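Local coordinates for alpha-glucosidase (Bacteroides thetaiotaomicron, PDB 5XFM), which probably hydrolyses beta-L-arabinopyranosides and alpha-galactosides, as a bifunctional calcium-containing enzyme of glycoside hydrolase family 97, at residues Leu358-Asp370 against Gly374-Glu388. The protein carries 1 engineered substitution. Numbering follows the deposited sequence.
Sequences LFLWYSSSGYWND and GPVNRMDNAIIRKRE
The phenol ring of Tyr-362 is held between Pro-375 and Met-379, which meet it on opposite faces. Pro-375 CG lies 3.8 Å from the ring centroid and Met-379 CE 3.9 Å from it; both are CH-pi contacts, the methyl group only 17° off the ring normal. Bends at chi2 (-72°) and chi3 bring the Met-379 methyl over the ring, with SD oblique to it in a Met-aromatic contact. At the ring's edge Arg-378 CB packs against Tyr-362 CE2 at 3.7 Å, and Glu-388 OE2 lies at the edge in the ring plane, modelled too close to the hydroxyl for a bond to be read from it. The Glu-388 carboxylate is fixed in turn by a salt bridge, Arg-378 NH1 to Glu-388 OE1 at 2.8 Å, on the syn side of the oxygen and within the guanidinium plane; OE2 is hydrogen-bonded to His-341 NE2.

These residues join strand 357-363 of the parallel TIM-barrel sheet to helix 382-395, within a beta-alpha-beta unit that continues into strand 399-403. The intervening loop is tied to the strand end by Ser-363 N donating to Pro-375 O (3.1 Å, N-H...O angle 167°), while Asn-377 N donates to Ser-365 O. A water bridges Ser-363 O, Pro-375 O and Arg-378 N, supplementing the direct backbone link.

Farther along, the Asp-380 carboxylate lies beside Gly-366, with OD2 3.7 Å from its CA, and OD1 lies 2.8 Å from a second water, a probable donor to it, which accepts from Met-379 N. An alanine in place of Asp-380 would probably leave that water without its carboxylate partner and open a gap beside Gly-366. At the start of helix 382-395, Arg-385 NH1 donates to Met-379 O, and Asn-381 OD1 caps the helix by accepting from Ile-384 N.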
loop_
_atom_site.group_PDB
_atom_site.type_symbol
_atom_site.label_atom_id
_atom_site.label_comp_id
_atom_site.label_asym_id
_atom_site.label_seq_id
_atom_site.Cartn_x
_atom_site.Cartn_y
_atom_site.Cartn_z
ATOM N N LEU A 358 -8.572 22.086 -5.845
ATOM C CA LEU A 358 -8.459 21.725 -4.434
ATOM C C LEU A 358 -8.866 20.296 -4.069
ATOM O O LEU A 358 -9.734 19.688 -4.696
ATOM C CB LEU A 358 -9.286 22.688 -3.579
ATOM C CG LEU A 358 -9.002 24.177 -3.719
ATOM C CD1 LEU A 358 -9.878 24.937 -2.756
ATOM C CD2 LEU A 358 -7.535 24.456 -3.442
ATOM N N PHE A 359 -8.197 19.774 -3.047
ATOM C CA PHE A 359 -8.650 18.596 -2.318
ATOM C C PHE A 359 -9.087 19.071 -0.947
ATOM O O PHE A 359 -8.400 19.891 -0.332
ATOM C CB PHE A 359 -7.544 17.553 -2.183
ATOM C CG PHE A 359 -7.420 16.628 -3.351
ATOM C CD1 PHE A 359 -7.087 17.113 -4.603
ATOM C CD2 PHE A 359 -7.570 15.256 -3.185
ATOM C CE1 PHE A 359 -6.943 16.260 -5.673
ATOM C CE2 PHE A 359 -7.423 14.393 -4.256
ATOM C CZ PHE A 359 -7.110 14.895 -5.500
ATOM N N LEU A 360 -10.223 18.582 -0.468
ATOM C CA LEU A 360 -10.677 18.948 0.869
ATOM C C LEU A 360 -10.695 17.754 1.824
ATOM O O LEU A 360 -11.059 16.632 1.437
ATOM C CB LEU A 360 -12.062 19.593 0.808
ATOM C CG LEU A 360 -12.136 20.905 0.027
ATOM C CD1 LEU A 360 -13.522 21.524 0.138
ATOM C CD2 LEU A 360 -11.070 21.873 0.524
ATOM N N TRP A 361 -10.271 18.021 3.063
ATOM C CA TRP A 361 -10.227 17.046 4.154
ATOM C C TRP A 361 -11.601 16.812 4.771
ATOM O O TRP A 361 -12.336 17.760 5.066
ATOM C CB TRP A 361 -9.255 17.517 5.248
ATOM C CG TRP A 361 -8.944 16.493 6.320
ATOM C CD1 TRP A 361 -7.858 15.658 6.365
ATOM C CD2 TRP A 361 -9.699 16.223 7.515
ATOM N NE1 TRP A 361 -7.900 14.879 7.500
ATOM C CE2 TRP A 361 -9.017 15.206 8.221
ATOM C CE3 TRP A 361 -10.883 16.734 8.051
ATOM C CZ2 TRP A 361 -9.483 14.698 9.432
ATOM C CZ3 TRP A 361 -11.345 16.224 9.247
ATOM C CH2 TRP A 361 -10.648 15.216 9.925
ATOM N N TYR A 362 -11.951 15.543 4.944
ATOM C CA TYR A 362 -13.143 15.161 5.696
ATOM C C TYR A 362 -12.817 14.056 6.683
ATOM O O TYR A 362 -11.961 13.217 6.408
ATOM C CB TYR A 362 -14.262 14.699 4.751
ATOM C CG TYR A 362 -14.999 15.817 4.053
ATOM C CD1 TYR A 362 -14.457 16.444 2.938
ATOM C CD2 TYR A 362 -16.246 16.243 4.506
ATOM C CE1 TYR A 362 -15.132 17.472 2.299
ATOM C CE2 TYR A 362 -16.926 17.269 3.872
ATOM C CZ TYR A 362 -16.362 17.879 2.772
ATOM O OH TYR A 362 -17.033 18.898 2.140
ATOM N N SER A 363 -13.501 14.034 7.823
ATOM C CA SER A 363 -13.460 12.847 8.665
ATOM C C SER A 363 -14.522 11.876 8.173
ATOM O O SER A 363 -15.648 12.278 7.864
ATOM C CB SER A 363 -13.683 13.175 10.144
ATOM O OG SER A 363 -13.482 12.015 10.952
ATOM N N SER A 364 -14.160 10.603 8.078
ATOM C CA SER A 364 -15.145 9.569 7.800
ATOM C C SER A 364 -16.051 9.437 9.004
ATOM O O SER A 364 -17.169 8.935 8.911
ATOM C CB SER A 364 -14.472 8.231 7.518
ATOM O OG SER A 364 -14.017 7.656 8.727
ATOM N N SER A 365 -15.544 9.908 10.137
ATOM C CA SER A 365 -16.096 9.568 11.441
ATOM C C SER A 365 -17.405 10.261 11.772
ATOM O O SER A 365 -17.555 11.483 11.664
ATOM C CB SER A 365 -15.064 9.843 12.537
ATOM O OG SER A 365 -14.814 11.227 12.681
ATOM N N GLY A 366 -18.359 9.417 12.139
ATOM C CA GLY A 366 -19.597 9.824 12.744
ATOM C C GLY A 366 -19.723 9.246 14.139
ATOM O O GLY A 366 -19.873 9.996 15.099
ATOM N N TYR A 367 -19.671 7.920 14.270
ATOM C CA TYR A 367 -20.136 7.314 15.517
ATOM C C TYR A 367 -19.215 6.318 16.241
ATOM O O TYR A 367 -19.672 5.629 17.151
ATOM C CB TYR A 367 -21.482 6.625 15.258
ATOM C CG TYR A 367 -21.435 5.508 14.235
ATOM C CD1 TYR A 367 -20.996 4.236 14.587
ATOM C CD2 TYR A 367 -21.844 5.719 12.923
ATOM C CE1 TYR A 367 -20.946 3.213 13.659
ATOM C CE2 TYR A 367 -21.801 4.697 11.990
ATOM C CZ TYR A 367 -21.349 3.446 12.367
ATOM O OH TYR A 367 -21.298 2.416 11.454
ATOM N N TRP A 368 -17.927 6.263 15.915
ATOM C CA TRP A 368 -17.104 5.220 16.529
ATOM C C TRP A 368 -15.874 5.722 17.296
ATOM O O TRP A 368 -15.180 4.927 17.938
ATOM C CB TRP A 368 -16.651 4.214 15.462
ATOM C CG TRP A 368 -15.974 4.854 14.287
ATOM C CD1 TRP A 368 -14.645 5.151 14.173
ATOM C CD2 TRP A 368 -16.584 5.275 13.064
ATOM N NE1 TRP A 368 -14.390 5.730 12.962
ATOM C CE2 TRP A 368 -15.564 5.819 12.257
ATOM C CE3 TRP A 368 -17.894 5.242 12.569
ATOM C CZ2 TRP A 368 -15.810 6.323 10.982
ATOM C CZ3 TRP A 368 -18.138 5.750 11.313
ATOM C CH2 TRP A 368 -17.100 6.281 10.529
ATOM N N ASN A 369 -15.606 7.023 17.240
ATOM C CA ASN A 369 -14.451 7.582 17.934
ATOM C C ASN A 369 -14.716 8.961 18.540
ATOM O O ASN A 369 -15.850 9.444 18.533
ATOM C CB ASN A 369 -13.247 7.650 16.982
ATOM C CG ASN A 369 -13.498 8.542 15.765
ATOM O OD1 ASN A 369 -14.119 9.607 15.860
ATOM N ND2 ASN A 369 -12.987 8.117 14.621
ATOM N N ASP A 370 -13.649 9.614 19.000
ATOM C CA ASP A 370 -13.753 10.921 19.662
ATOM C C ASP A 370 -13.149 12.069 18.858
ATOM O O ASP A 370 -12.695 13.054 19.428
ATOM C CB ASP A 370 -13.085 10.888 21.037
ATOM C CG ASP A 370 -13.815 10.004 22.025
ATOM O OD1 ASP A 370 -15.064 9.947 21.981
ATOM O OD2 ASP A 370 -13.132 9.376 22.857
ATOM N N GLY A 374 -12.902 18.834 12.032
ATOM C CA GLY A 374 -13.981 18.799 11.069
ATOM C C GLY A 374 -13.526 19.046 9.653
ATOM O O GLY A 374 -12.362 19.355 9.420
ATOM N N PRO A 375 -14.457 18.915 8.699
ATOM C CA PRO A 375 -15.850 18.589 9.033
ATOM C C PRO A 375 -16.074 17.114 9.401
ATOM O O PRO A 375 -15.548 16.223 8.733
ATOM C CB PRO A 375 -16.604 18.943 7.748
ATOM C CG PRO A 375 -15.588 18.846 6.667
ATOM C CD PRO A 375 -14.258 19.173 7.265
ATOM N N VAL A 376 -16.848 16.887 10.464
ATOM C CA VAL A 376 -17.259 15.546 10.877
ATOM C C VAL A 376 -18.713 15.321 10.460
ATOM O O VAL A 376 -19.442 16.286 10.224
ATOM C CB VAL A 376 -17.126 15.323 12.412
ATOM C CG1 VAL A 376 -15.658 15.193 12.829
ATOM C CG2 VAL A 376 -17.827 16.436 13.192
ATOM N N ASN A 377 -19.109 14.051 10.341
ATOM C CA ASN A 377 -20.501 13.673 10.069
ATOM C C ASN A 377 -21.002 14.078 8.694
ATOM O O ASN A 377 -22.208 14.227 8.484
ATOM C CB ASN A 377 -21.424 14.267 11.138
ATOM C CG ASN A 377 -21.051 13.827 12.524
ATOM O OD1 ASN A 377 -20.613 12.696 12.718
ATOM N ND2 ASN A 377 -21.150 14.734 13.490
ATOM N N ARG A 378 -20.080 14.231 7.753
ATOM C CA ARG A 378 -20.464 14.531 6.389
ATOM C C ARG A 378 -20.231 13.351 5.426
ATOM O O ARG A 378 -20.545 13.460 4.246
ATOM C CB ARG A 378 -19.705 15.770 5.895
ATOM C CG ARG A 378 -20.057 17.070 6.628
ATOM C CD ARG A 378 -21.553 17.368 6.583
ATOM N NE ARG A 378 -21.931 18.515 7.408
ATOM C CZ ARG A 378 -22.065 19.767 6.968
ATOM N NH1 ARG A 378 -21.854 20.067 5.692
ATOM N NH2 ARG A 378 -22.417 20.727 7.812
ATOM N N MET A 379 -19.725 12.220 5.918
ATOM C CA MET A 379 -19.347 11.117 5.015
ATOM C C MET A 379 -19.913 9.747 5.427
ATOM O O MET A 379 -19.841 8.792 4.663
ATOM C CB MET A 379 -17.818 11.007 4.902
ATOM C CG MET A 379 -17.127 12.149 4.151
ATOM S SD MET A 379 -17.387 12.138 2.373
ATOM C CE MET A 379 -17.790 13.861 2.076
ATOM N N ASP A 380 -20.477 9.642 6.626
ATOM C CA ASP A 380 -20.948 8.345 7.112
ATOM C C ASP A 380 -22.411 8.089 6.763
ATOM O O ASP A 380 -22.842 6.946 6.660
ATOM C CB ASP A 380 -20.759 8.249 8.627
ATOM C CG ASP A 380 -21.515 9.333 9.381
ATOM O OD1 ASP A 380 -21.378 10.526 9.022
ATOM O OD2 ASP A 380 -22.247 8.993 10.334
ATOM N N ASN A 381 -23.165 9.161 6.557
ATOM C CA ASN A 381 -24.577 9.062 6.211
ATOM C C ASN A 381 -24.757 9.392 4.743
ATOM O O ASN A 381 -24.403 10.487 4.309
ATOM C CB ASN A 381 -25.408 9.996 7.093
ATOM C CG ASN A 381 -26.877 10.033 6.708
ATOM O OD1 ASN A 381 -27.264 10.753 5.795
ATOM N ND2 ASN A 381 -27.706 9.290 7.434
ATOM N N ALA A 382 -25.281 8.429 3.985
ATOM C CA ALA A 382 -25.380 8.525 2.534
ATOM C C ALA A 382 -26.106 9.784 2.074
ATOM O O ALA A 382 -25.659 10.456 1.150
ATOM C CB ALA A 382 -26.083 7.274 1.965
ATOM N N ILE A 383 -27.220 10.104 2.721
ATOM C CA ILE A 383 -27.968 11.309 2.373
ATOM C C ILE A 383 -27.111 12.569 2.506
ATOM O O ILE A 383 -26.972 13.355 1.556
ATOM C CB ILE A 383 -29.219 11.457 3.253
ATOM C CG1 ILE A 383 -30.221 10.346 2.934
ATOM C CG2 ILE A 383 -29.853 12.834 3.061
ATOM C CD1 ILE A 383 -31.305 10.164 3.991
ATOM N N ILE A 384 -26.534 12.743 3.692
ATOM C CA ILE A 384 -25.702 13.903 3.990
ATOM C C ILE A 384 -24.457 13.919 3.114
ATOM O O ILE A 384 -24.031 14.978 2.644
ATOM C CB ILE A 384 -25.304 13.918 5.478
ATOM C CG1 ILE A 384 -26.548 14.107 6.344
ATOM C CG2 ILE A 384 -24.286 15.010 5.773
ATOM C CD1 ILE A 384 -26.285 13.936 7.814
ATOM N N ARG A 385 -23.903 12.736 2.863
ATOM C CA ARG A 385 -22.698 12.596 2.053
ATOM C C ARG A 385 -22.940 13.028 0.613
ATOM O O ARG A 385 -22.139 13.760 0.030
ATOM C CB ARG A 385 -22.186 11.147 2.088
ATOM C CG ARG A 385 -20.922 10.918 1.266
ATOM C CD ARG A 385 -20.414 9.487 1.393
ATOM N NE ARG A 385 -21.422 8.505 0.999
ATOM C CZ ARG A 385 -21.826 7.508 1.780
ATOM N NH1 ARG A 385 -21.305 7.364 2.990
ATOM N NH2 ARG A 385 -22.749 6.660 1.353
ATOM N N LYS A 386 -24.040 12.565 0.034
ATOM C CA LYS A 386 -24.361 12.950 -1.329
ATOM C C LYS A 386 -24.708 14.442 -1.417
ATOM O O LYS A 386 -24.331 15.112 -2.377
ATOM C CB LYS A 386 -25.496 12.080 -1.876
ATOM C CG LYS A 386 -25.054 10.658 -2.172
ATOM C CD LYS A 386 -26.191 9.780 -2.670
ATOM C CE LYS A 386 -27.225 9.538 -1.596
ATOM N NZ LYS A 386 -28.411 8.805 -2.120
ATOM N N ARG A 387 -25.381 14.971 -0.399
ATOM C CA ARG A 387 -25.613 16.421 -0.331
ATOM C C ARG A 387 -24.278 17.190 -0.386
ATOM O O ARG A 387 -24.078 18.127 -1.192
ATOM C CB ARG A 387 -26.386 16.761 0.943
ATOM C CG ARG A 387 -26.684 18.240 1.146
ATOM C CD ARG A 387 -27.591 18.436 2.355
ATOM N NE ARG A 387 -28.872 17.765 2.151
ATOM C CZ ARG A 387 -29.405 16.885 2.993
ATOM N NH1 ARG A 387 -28.769 16.570 4.112
ATOM N NH2 ARG A 387 -30.571 16.310 2.714
ATOM N N GLU A 388 -23.353 16.742 0.455
ATOM C CA GLU A 388 -22.025 17.322 0.532
ATOM C C GLU A 388 -21.322 17.278 -0.811
ATOM O O GLU A 388 -20.822 18.295 -1.281
ATOM C CB GLU A 388 -21.191 16.590 1.583
ATOM C CG GLU A 388 -19.890 17.281 1.941
ATOM C CD GLU A 388 -20.095 18.525 2.782
ATOM O OE1 GLU A 388 -21.170 18.659 3.409
ATOM O OE2 GLU A 388 -19.175 19.365 2.820
HETATM O O HOH W 1 -18.683 11.303 8.658
HETATM O O HOH W 2 -17.182 14.379 7.234
#